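Local coordinates for protein NADP-dependent 2-hydroxyacid dehydrogenase (Rhizobium etli, PDB 4XCV) that probably catalyses the NADP(H)-dependent interconversion of 2-hydroxyacids and 2-oxoacids, and binds NADPH between two domains built on parallel sheets, at residues A192-L197 / K217-D222; T48-L53 / V69-G74; P136-V141 / M162-I167. All blocks are in the same frame, centred on the assembly; numbering follows the deposited sequence.

How the interactions relate
Interactions 1 and 3 lie at the same end of the nucleotide-binding domain, with centres about 14 Å apart, and both reach its seven-stranded parallel sheet. They touch: Ile167 CD1 of interaction 3 packs on Lys193 CB at 3.6 Å, and Val141 CA lies 3.6 Å from Asp195 OD2. Interaction 2 belongs to the other domain, within a five-stranded parallel sheet, with its centre about 41 Å from each of the other two and on the opposite side of the chain's centre. NADPH sits between the domains. The side chain of Ser72 in interaction 2 is about 9 Å from the bound NADPH. The side chain of Leu197 in interaction 1 is about 11 Å from the bound NADPH.

Interaction 1. Residues A192-L197 / K217-D222; sequences AKTDIL and KKLRRD
Arg220 reaches across to Asp195 at the entry to strand 196-199, in the Rossmann-type nucleotide-binding domain, where the loop after helix 213-216 passes the start of a central strand. The salt bridge is bidentate and side-on: in the conformer described, NE of Arg220 binds OD1 of Asp195 at 3.0 Å, and its NH2 binds OD2 at 2.9 Å, both nearly straight. The carboxylate lies near the guanidinium plane, yet the two planes are turned 31° apart, and both oxygens are met from above the carboxylate plane. OD2 also accepts the backbone N-H of Thr142, which fixes the carboxylate against strand 142-146. A backbone hydrogen bond, from Arg220 N to Thr194 O at 3.0 Å, ties the loop down beside the ion pair. Apolar packing follows on Leu219, whose CD2 meets Thr194 CB and CG2 and, in one of two Leu197 conformers, Leu197 CD1 at 4.1 Å; Leu191 of helix 187-192 touches both leucines. Arg220 extends away from its own amide nitrogen at chi1 (-178°) and bends at chi3, which brings the guanidinium beneath a carbonyl: Lys193 O sits 3.3 Å above the plane, over its centre, without a hydrogen bond to NH2.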
# COMPACT_ATOMS: atom_id res chain seq x y z
N ALA A 192 2.31 -15.95 -18.37
CA ALA A 192 1.70 -15.20 -19.47
C ALA A 192 0.51 -14.35 -19.08
O ALA A 192 0.17 -13.40 -19.80
CB ALA A 192 1.29 -16.17 -20.56
N LYS A 193 -0.11 -14.67 -17.94
CA LYS A 193 -1.22 -13.91 -17.38
C LYS A 193 -0.81 -12.86 -16.36
O LYS A 193 -1.66 -12.14 -15.88
CB LYS A 193 -2.19 -14.88 -16.64
CG LYS A 193 -2.91 -15.88 -17.51
CD LYS A 193 -3.64 -16.97 -16.72
CE LYS A 193 -4.72 -16.44 -15.78
NZ LYS A 193 -5.99 -16.10 -16.48
N THR A 194 0.46 -12.83 -16.00
CA THR A 194 0.95 -12.04 -14.87
C THR A 194 1.57 -10.70 -15.32
O THR A 194 2.47 -10.69 -16.14
CB THR A 194 1.98 -12.84 -14.06
OG1 THR A 194 1.34 -13.99 -13.52
CG2 THR A 194 2.54 -12.04 -12.94
N ASP A 195 1.06 -9.62 -14.74
CA ASP A 195 1.62 -8.26 -14.90
C ASP A 195 2.67 -7.93 -13.82
O ASP A 195 3.66 -7.29 -14.11
CB ASP A 195 0.51 -7.23 -14.86
CG ASP A 195 -0.51 -7.41 -15.95
OD1 ASP A 195 -0.12 -7.48 -17.15
OD2 ASP A 195 -1.72 -7.46 -15.62
N ILE A 196 2.37 -8.28 -12.58
CA ILE A 196 3.31 -8.10 -11.47
C ILE A 196 3.54 -9.46 -10.82
O ILE A 196 2.62 -10.06 -10.30
CB ILE A 196 2.77 -7.09 -10.41
CG1 ILE A 196 2.37 -5.74 -11.02
CG2 ILE A 196 3.77 -6.98 -9.27
CD1 ILE A 196 1.80 -4.79 -9.97
N LEU A 197 4.78 -9.95 -10.93
CA LEU A 197 5.14 -11.23 -10.34
C LEU A 197 5.60 -10.95 -8.90
O LEU A 197 6.50 -10.14 -8.73
CB LEU A 197 6.27 -11.87 -11.14
CG LEU A 197 6.74 -13.28 -10.73
CD1 LEU A 197 7.64 -13.82 -11.86
CD2 LEU A 197 7.43 -13.36 -9.36
N LYS A 217 10.94 -13.01 -19.84
CA LYS A 217 10.39 -12.91 -21.20
C LYS A 217 9.03 -13.58 -21.36
O LYS A 217 8.39 -13.39 -22.41
CB LYS A 217 11.38 -13.45 -22.23
CG LYS A 217 12.59 -12.55 -22.45
CD LYS A 217 13.62 -13.25 -23.30
CE LYS A 217 14.99 -12.62 -23.15
NZ LYS A 217 14.99 -11.14 -23.23
N LYS A 218 8.61 -14.39 -20.37
CA LYS A 218 7.29 -15.04 -20.41
C LYS A 218 6.18 -14.25 -19.72
O LYS A 218 5.00 -14.55 -19.89
CB LYS A 218 7.39 -16.43 -19.79
CG LYS A 218 8.16 -17.38 -20.69
CD LYS A 218 8.30 -18.72 -20.00
CE LYS A 218 9.08 -19.73 -20.80
NZ LYS A 218 9.49 -20.77 -19.81
N LEU A 219 6.52 -13.20 -18.99
CA LEU A 219 5.51 -12.38 -18.32
C LEU A 219 4.69 -11.62 -19.33
O LEU A 219 5.11 -11.40 -20.48
CB LEU A 219 6.19 -11.40 -17.36
CG LEU A 219 6.78 -12.08 -16.12
CD1 LEU A 219 7.70 -11.13 -15.35
CD2 LEU A 219 5.69 -12.61 -15.21
N ARG A 220 3.50 -11.21 -18.91
CA ARG A 220 2.58 -10.57 -19.82
C ARG A 220 3.19 -9.27 -20.41
O ARG A 220 3.60 -8.38 -19.63
CB ARG A 220 1.23 -10.33 -19.17
CG ARG A 220 0.26 -9.72 -20.15
CD ARG A 220 -1.19 -10.06 -19.90
NE ARG A 220 -1.69 -9.56 -18.64
CZ ARG A 220 -2.88 -9.88 -18.16
NH1 ARG A 220 -3.68 -10.70 -18.86
NH2 ARG A 220 -3.30 -9.40 -16.99
N ARG A 221 3.18 -9.16 -21.75
CA ARG A 221 3.77 -7.99 -22.45
C ARG A 221 2.74 -6.93 -22.85
O ARG A 221 3.12 -5.79 -23.19
CB ARG A 221 4.52 -8.42 -23.71
CG ARG A 221 5.79 -9.18 -23.41
CD ARG A 221 6.30 -9.92 -24.62
NE ARG A 221 7.47 -10.70 -24.23
CZ ARG A 221 8.40 -11.16 -25.05
NH1 ARG A 221 8.34 -10.92 -26.37
NH2 ARG A 221 9.40 -11.84 -24.55
N ASP A 222 1.45 -7.27 -22.85
CA ASP A 222 0.48 -6.33 -23.37
C ASP A 222 -0.53 -5.94 -22.31
O ASP A 222 -1.70 -5.68 -22.61
CB ASP A 222 -0.20 -6.90 -24.63
CG ASP A 222 -1.02 -8.17 -24.36
OD1 ASP A 222 -0.97 -8.74 -23.24
OD2 ASP A 222 -1.73 -8.61 -25.30

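Interaction 2. Residues T48-L53 / V69-G74; sequences TEYALL and VIFSGG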
# COMPACT_ATOMS: atom_id res chain seq x y z
N THR A 48 20.89 -33.33 25.96
CA THR A 48 20.22 -32.29 25.21
C THR A 48 19.13 -32.85 24.31
O THR A 48 19.39 -33.76 23.55
CB THR A 48 21.27 -31.52 24.39
OG1 THR A 48 22.34 -31.14 25.26
CG2 THR A 48 20.60 -30.31 23.70
N GLU A 49 17.93 -32.28 24.42
CA GLU A 49 16.73 -32.69 23.67
C GLU A 49 16.46 -31.80 22.49
O GLU A 49 15.92 -32.27 21.47
CB GLU A 49 15.48 -32.62 24.57
CG GLU A 49 15.58 -33.44 25.82
CD GLU A 49 14.33 -33.33 26.61
OE1 GLU A 49 14.04 -32.29 27.21
OE2 GLU A 49 13.59 -34.33 26.56
N TYR A 50 16.68 -30.50 22.64
CA TYR A 50 16.26 -29.53 21.63
C TYR A 50 17.45 -28.68 21.25
O TYR A 50 18.22 -28.23 22.14
CB TYR A 50 15.15 -28.63 22.17
CG TYR A 50 14.03 -29.39 22.83
CD1 TYR A 50 13.27 -30.31 22.12
CD2 TYR A 50 13.73 -29.19 24.16
CE1 TYR A 50 12.24 -31.01 22.73
CE2 TYR A 50 12.69 -29.86 24.77
CZ TYR A 50 11.95 -30.79 24.07
OH TYR A 50 10.90 -31.46 24.67
N ALA A 51 17.60 -28.40 19.95
CA ALA A 51 18.66 -27.52 19.46
C ALA A 51 18.04 -26.47 18.56
O ALA A 51 17.29 -26.81 17.62
CB ALA A 51 19.69 -28.30 18.71
N LEU A 52 18.41 -25.23 18.78
CA LEU A 52 18.04 -24.05 17.98
C LEU A 52 19.29 -23.66 17.21
O LEU A 52 20.30 -23.25 17.81
CB LEU A 52 17.57 -22.94 18.91
CG LEU A 52 17.30 -21.59 18.30
CD1 LEU A 52 16.32 -21.68 17.13
CD2 LEU A 52 16.83 -20.64 19.38
N LEU A 53 19.23 -23.80 15.88
CA LEU A 53 20.39 -23.75 15.02
C LEU A 53 20.23 -22.78 13.86
O LEU A 53 19.19 -22.75 13.18
CB LEU A 53 20.62 -25.18 14.48
CG LEU A 53 20.78 -26.32 15.50
CD1 LEU A 53 21.10 -27.63 14.77
CD2 LEU A 53 21.85 -26.03 16.52
N VAL A 69 14.40 -32.74 18.63
CA VAL A 69 13.85 -31.76 17.71
C VAL A 69 14.94 -30.76 17.40
O VAL A 69 15.66 -30.32 18.31
CB VAL A 69 12.62 -31.00 18.28
CG1 VAL A 69 12.00 -30.15 17.15
CG2 VAL A 69 11.60 -31.96 18.89
N ILE A 70 15.02 -30.38 16.13
CA ILE A 70 15.82 -29.24 15.70
C ILE A 70 14.90 -28.06 15.33
O ILE A 70 13.93 -28.25 14.57
CB ILE A 70 16.70 -29.60 14.48
CG1 ILE A 70 17.79 -30.59 14.91
CG2 ILE A 70 17.30 -28.38 13.81
CD1 ILE A 70 18.38 -31.34 13.75
N PHE A 71 15.23 -26.88 15.84
CA PHE A 71 14.55 -25.66 15.51
C PHE A 71 15.45 -24.80 14.67
O PHE A 71 16.57 -24.47 15.06
CB PHE A 71 14.11 -24.91 16.77
CG PHE A 71 13.11 -25.67 17.60
CD1 PHE A 71 11.77 -25.53 17.30
CD2 PHE A 71 13.49 -26.51 18.61
CE1 PHE A 71 10.81 -26.22 18.02
CE2 PHE A 71 12.54 -27.20 19.36
CZ PHE A 71 11.19 -27.04 19.07
N SER A 72 14.98 -24.44 13.48
CA SER A 72 15.68 -23.45 12.68
C SER A 72 15.62 -22.09 13.34
O SER A 72 14.59 -21.67 13.87
CB SER A 72 15.05 -23.37 11.28
OG SER A 72 15.82 -22.45 10.52
N GLY A 73 16.74 -21.37 13.32
CA GLY A 73 16.77 -19.99 13.76
C GLY A 73 16.27 -18.99 12.78
O GLY A 73 16.18 -17.79 13.07
N GLY A 74 15.96 -19.49 11.59
CA GLY A 74 15.43 -18.68 10.49
C GLY A 74 14.16 -19.23 9.92
O GLY A 74 13.77 -20.37 10.17
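Tyr50 turns the edge of its ring to Val69: CD1 lies 4.0 Å from Val69 CB, with CG2 of the valine equally near CD1 and CE1. The Tyr50 hydroxyl bonds Glu305 of helix 292-305. Phe71 stands on the same side of the sheet and presents its own edge to Tyr50, with CE2 4.1 Å from Tyr50 CB, while Val69 CG1 rests over one face toward the rim. Leu52 completes this row. Its CG lies opposite the backbone N (chi1 173°), and the turn at chi2 then brings CD1 to Phe71 CB and to within 3.5 Å of Phe71 O. Helix 292-305 packs on this face through Phe294, Val297, Gln300 and Ile301. The strands are neighbours in a beta-alpha-beta unit, parallel and 22° apart, joined through helix 60-63. Opposite the aromatic face, Leu53 CD1 meets Ile70 CG2 at 4.0 Å, the two side chains crossing obliquely, and Phe61 of the connecting helix touches both. Five backbone bonds stitch the pair, the shortest from Phe71 N to Ala51 O at 2.7 Å. The last, from Gly73 N to Leu53 O at 2.8 Å, approaches from above the carbonyl plane, 45° out of it.

Interaction 3. Residues P136-V141 / M162-I167; sequences PEAAEV and MGFNVI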
# COMPACT_ATOMS: atom_id res chain seq x y z
N PRO A 136 -3.61 2.78 -14.15
CA PRO A 136 -4.83 2.00 -14.21
C PRO A 136 -5.32 1.64 -12.80
O PRO A 136 -4.51 1.59 -11.87
CB PRO A 136 -4.39 0.71 -14.91
CG PRO A 136 -2.96 0.57 -14.64
CD PRO A 136 -2.41 1.97 -14.37
N GLU A 137 -6.61 1.40 -12.64
CA GLU A 137 -7.06 0.88 -11.32
C GLU A 137 -6.50 -0.55 -11.13
O GLU A 137 -6.14 -1.26 -12.10
CB GLU A 137 -8.56 0.91 -11.15
CG GLU A 137 -9.37 -0.05 -11.95
CD GLU A 137 -10.84 0.10 -11.52
OE1 GLU A 137 -11.24 -0.35 -10.43
OE2 GLU A 137 -11.65 0.70 -12.29
N ALA A 138 -6.36 -0.93 -9.87
CA ALA A 138 -5.79 -2.20 -9.51
C ALA A 138 -6.48 -3.36 -10.21
O ALA A 138 -5.80 -4.30 -10.58
CB ALA A 138 -5.83 -2.40 -8.02
N ALA A 139 -7.80 -3.27 -10.38
CA ALA A 139 -8.54 -4.38 -11.02
C ALA A 139 -8.10 -4.69 -12.44
O ALA A 139 -8.34 -5.79 -12.95
CB ALA A 139 -10.02 -4.12 -10.96
N GLU A 140 -7.45 -3.74 -13.09
CA GLU A 140 -6.96 -3.95 -14.45
C GLU A 140 -5.63 -4.67 -14.51
O GLU A 140 -5.15 -5.00 -15.58
CB GLU A 140 -6.86 -2.61 -15.20
CG GLU A 140 -8.21 -1.96 -15.47
CD GLU A 140 -9.14 -2.85 -16.25
OE1 GLU A 140 -8.68 -3.48 -17.22
OE2 GLU A 140 -10.34 -2.96 -15.89
N VAL A 141 -5.00 -4.92 -13.36
CA VAL A 141 -3.66 -5.45 -13.28
C VAL A 141 -3.70 -6.80 -12.55
O VAL A 141 -4.36 -6.94 -11.50
CB VAL A 141 -2.75 -4.46 -12.53
CG1 VAL A 141 -1.39 -5.07 -12.25
CG2 VAL A 141 -2.65 -3.18 -13.32
N MET A 162 -7.42 -4.83 -1.86
CA MET A 162 -7.06 -3.58 -2.47
C MET A 162 -7.59 -3.42 -3.89
O MET A 162 -7.59 -2.31 -4.39
CB MET A 162 -5.52 -3.41 -2.44
CG MET A 162 -4.95 -3.16 -1.05
SD MET A 162 -5.77 -1.85 -0.12
CE MET A 162 -5.53 -0.45 -1.23
N GLY A 163 -7.98 -4.51 -4.54
CA GLY A 163 -8.66 -4.43 -5.81
C GLY A 163 -7.93 -5.13 -6.95
O GLY A 163 -8.45 -5.19 -8.04
N PHE A 164 -6.71 -5.62 -6.72
CA PHE A 164 -5.98 -6.29 -7.81
C PHE A 164 -6.69 -7.54 -8.24
O PHE A 164 -7.33 -8.21 -7.44
CB PHE A 164 -4.58 -6.67 -7.35
CG PHE A 164 -3.64 -5.51 -7.21
CD1 PHE A 164 -3.03 -4.95 -8.33
CD2 PHE A 164 -3.37 -4.97 -5.96
CE1 PHE A 164 -2.14 -3.92 -8.20
CE2 PHE A 164 -2.51 -3.90 -5.82
CZ PHE A 164 -1.89 -3.38 -6.95
N ASN A 165 -6.54 -7.89 -9.51
CA ASN A 165 -6.82 -9.28 -9.92
C ASN A 165 -5.60 -10.07 -9.44
O ASN A 165 -4.49 -9.60 -9.59
CB ASN A 165 -7.00 -9.37 -11.44
CG ASN A 165 -7.44 -10.73 -11.87
OD1 ASN A 165 -8.42 -11.25 -11.35
ND2 ASN A 165 -6.71 -11.33 -12.76
N VAL A 166 -5.82 -11.22 -8.82
CA VAL A 166 -4.73 -12.01 -8.29
C VAL A 166 -4.86 -13.44 -8.76
O VAL A 166 -5.93 -14.00 -8.73
CB VAL A 166 -4.71 -11.96 -6.74
CG1 VAL A 166 -3.51 -12.74 -6.20
CG2 VAL A 166 -4.70 -10.51 -6.23
N ILE A 167 -3.73 -14.01 -9.15
CA ILE A 167 -3.64 -15.44 -9.48
C ILE A 167 -2.46 -16.01 -8.69
O ILE A 167 -1.60 -15.25 -8.23
CB ILE A 167 -3.51 -15.69 -10.99
CG1 ILE A 167 -2.24 -15.08 -11.57
CG2 ILE A 167 -4.73 -15.15 -11.68
CD1 ILE A 167 -2.01 -15.33 -13.06
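Val141 O accepts the N-H of Asn165 at 3.1 Å, the one hydrogen bond between the two segments, bent to 135° at the hydrogen. The same oxygen lies in the plane of the Phe164 ring, at its edge, 4.0 Å from CD1. The Phe164 ring meets both Ala138 and Val141. Ala138 CB sits over one face of its ring, 3.8 Å from the centroid and only 10° off the normal, a well-centred CH-pi contact, while Val141 CB approaches CD1 of the same ring at 4.2 Å. With CG anti to the carbonyl carbon (chi1 -73°), the ring is placed with one face under the Ala138 methyl, and it also touches Cys111 of helix 100-116 and Val143 of strand 142-146. Replacing the ring by an alanine here would probably leave the Ala138 methyl without its CH-pi partner and open a gap beside Val141 and Cys111. Here the 3-10 turn 138-140 leads into strand 142-146, and residues 162-167 run from the end of helix 150-162 into strand 165-169: the two sides bracket one beta-alpha-beta crossover of the Rossmann-type domain. Helix 150-162 ends in a Schellman motif at Gly163, whose positive phi would jam a side chain against the preceding carbonyl. A CB there would also come close to Ala138 CB. Backbone C-H groups add to the seam, with Phe164 CA facing Ala138 O at 3.4 Å and Ala139 CA close to Gly163 O. Asn165 lays CB 3.6 Å from Val141 O and sends ND2 to a hydrogen bond with Thr142 OG1. The turn meets the second subunit through Ala138 N, which donates to the carboxylate of Glu105 of that chain; at the helix end, Met162 packs on Val108 of the same neighbouring subunit.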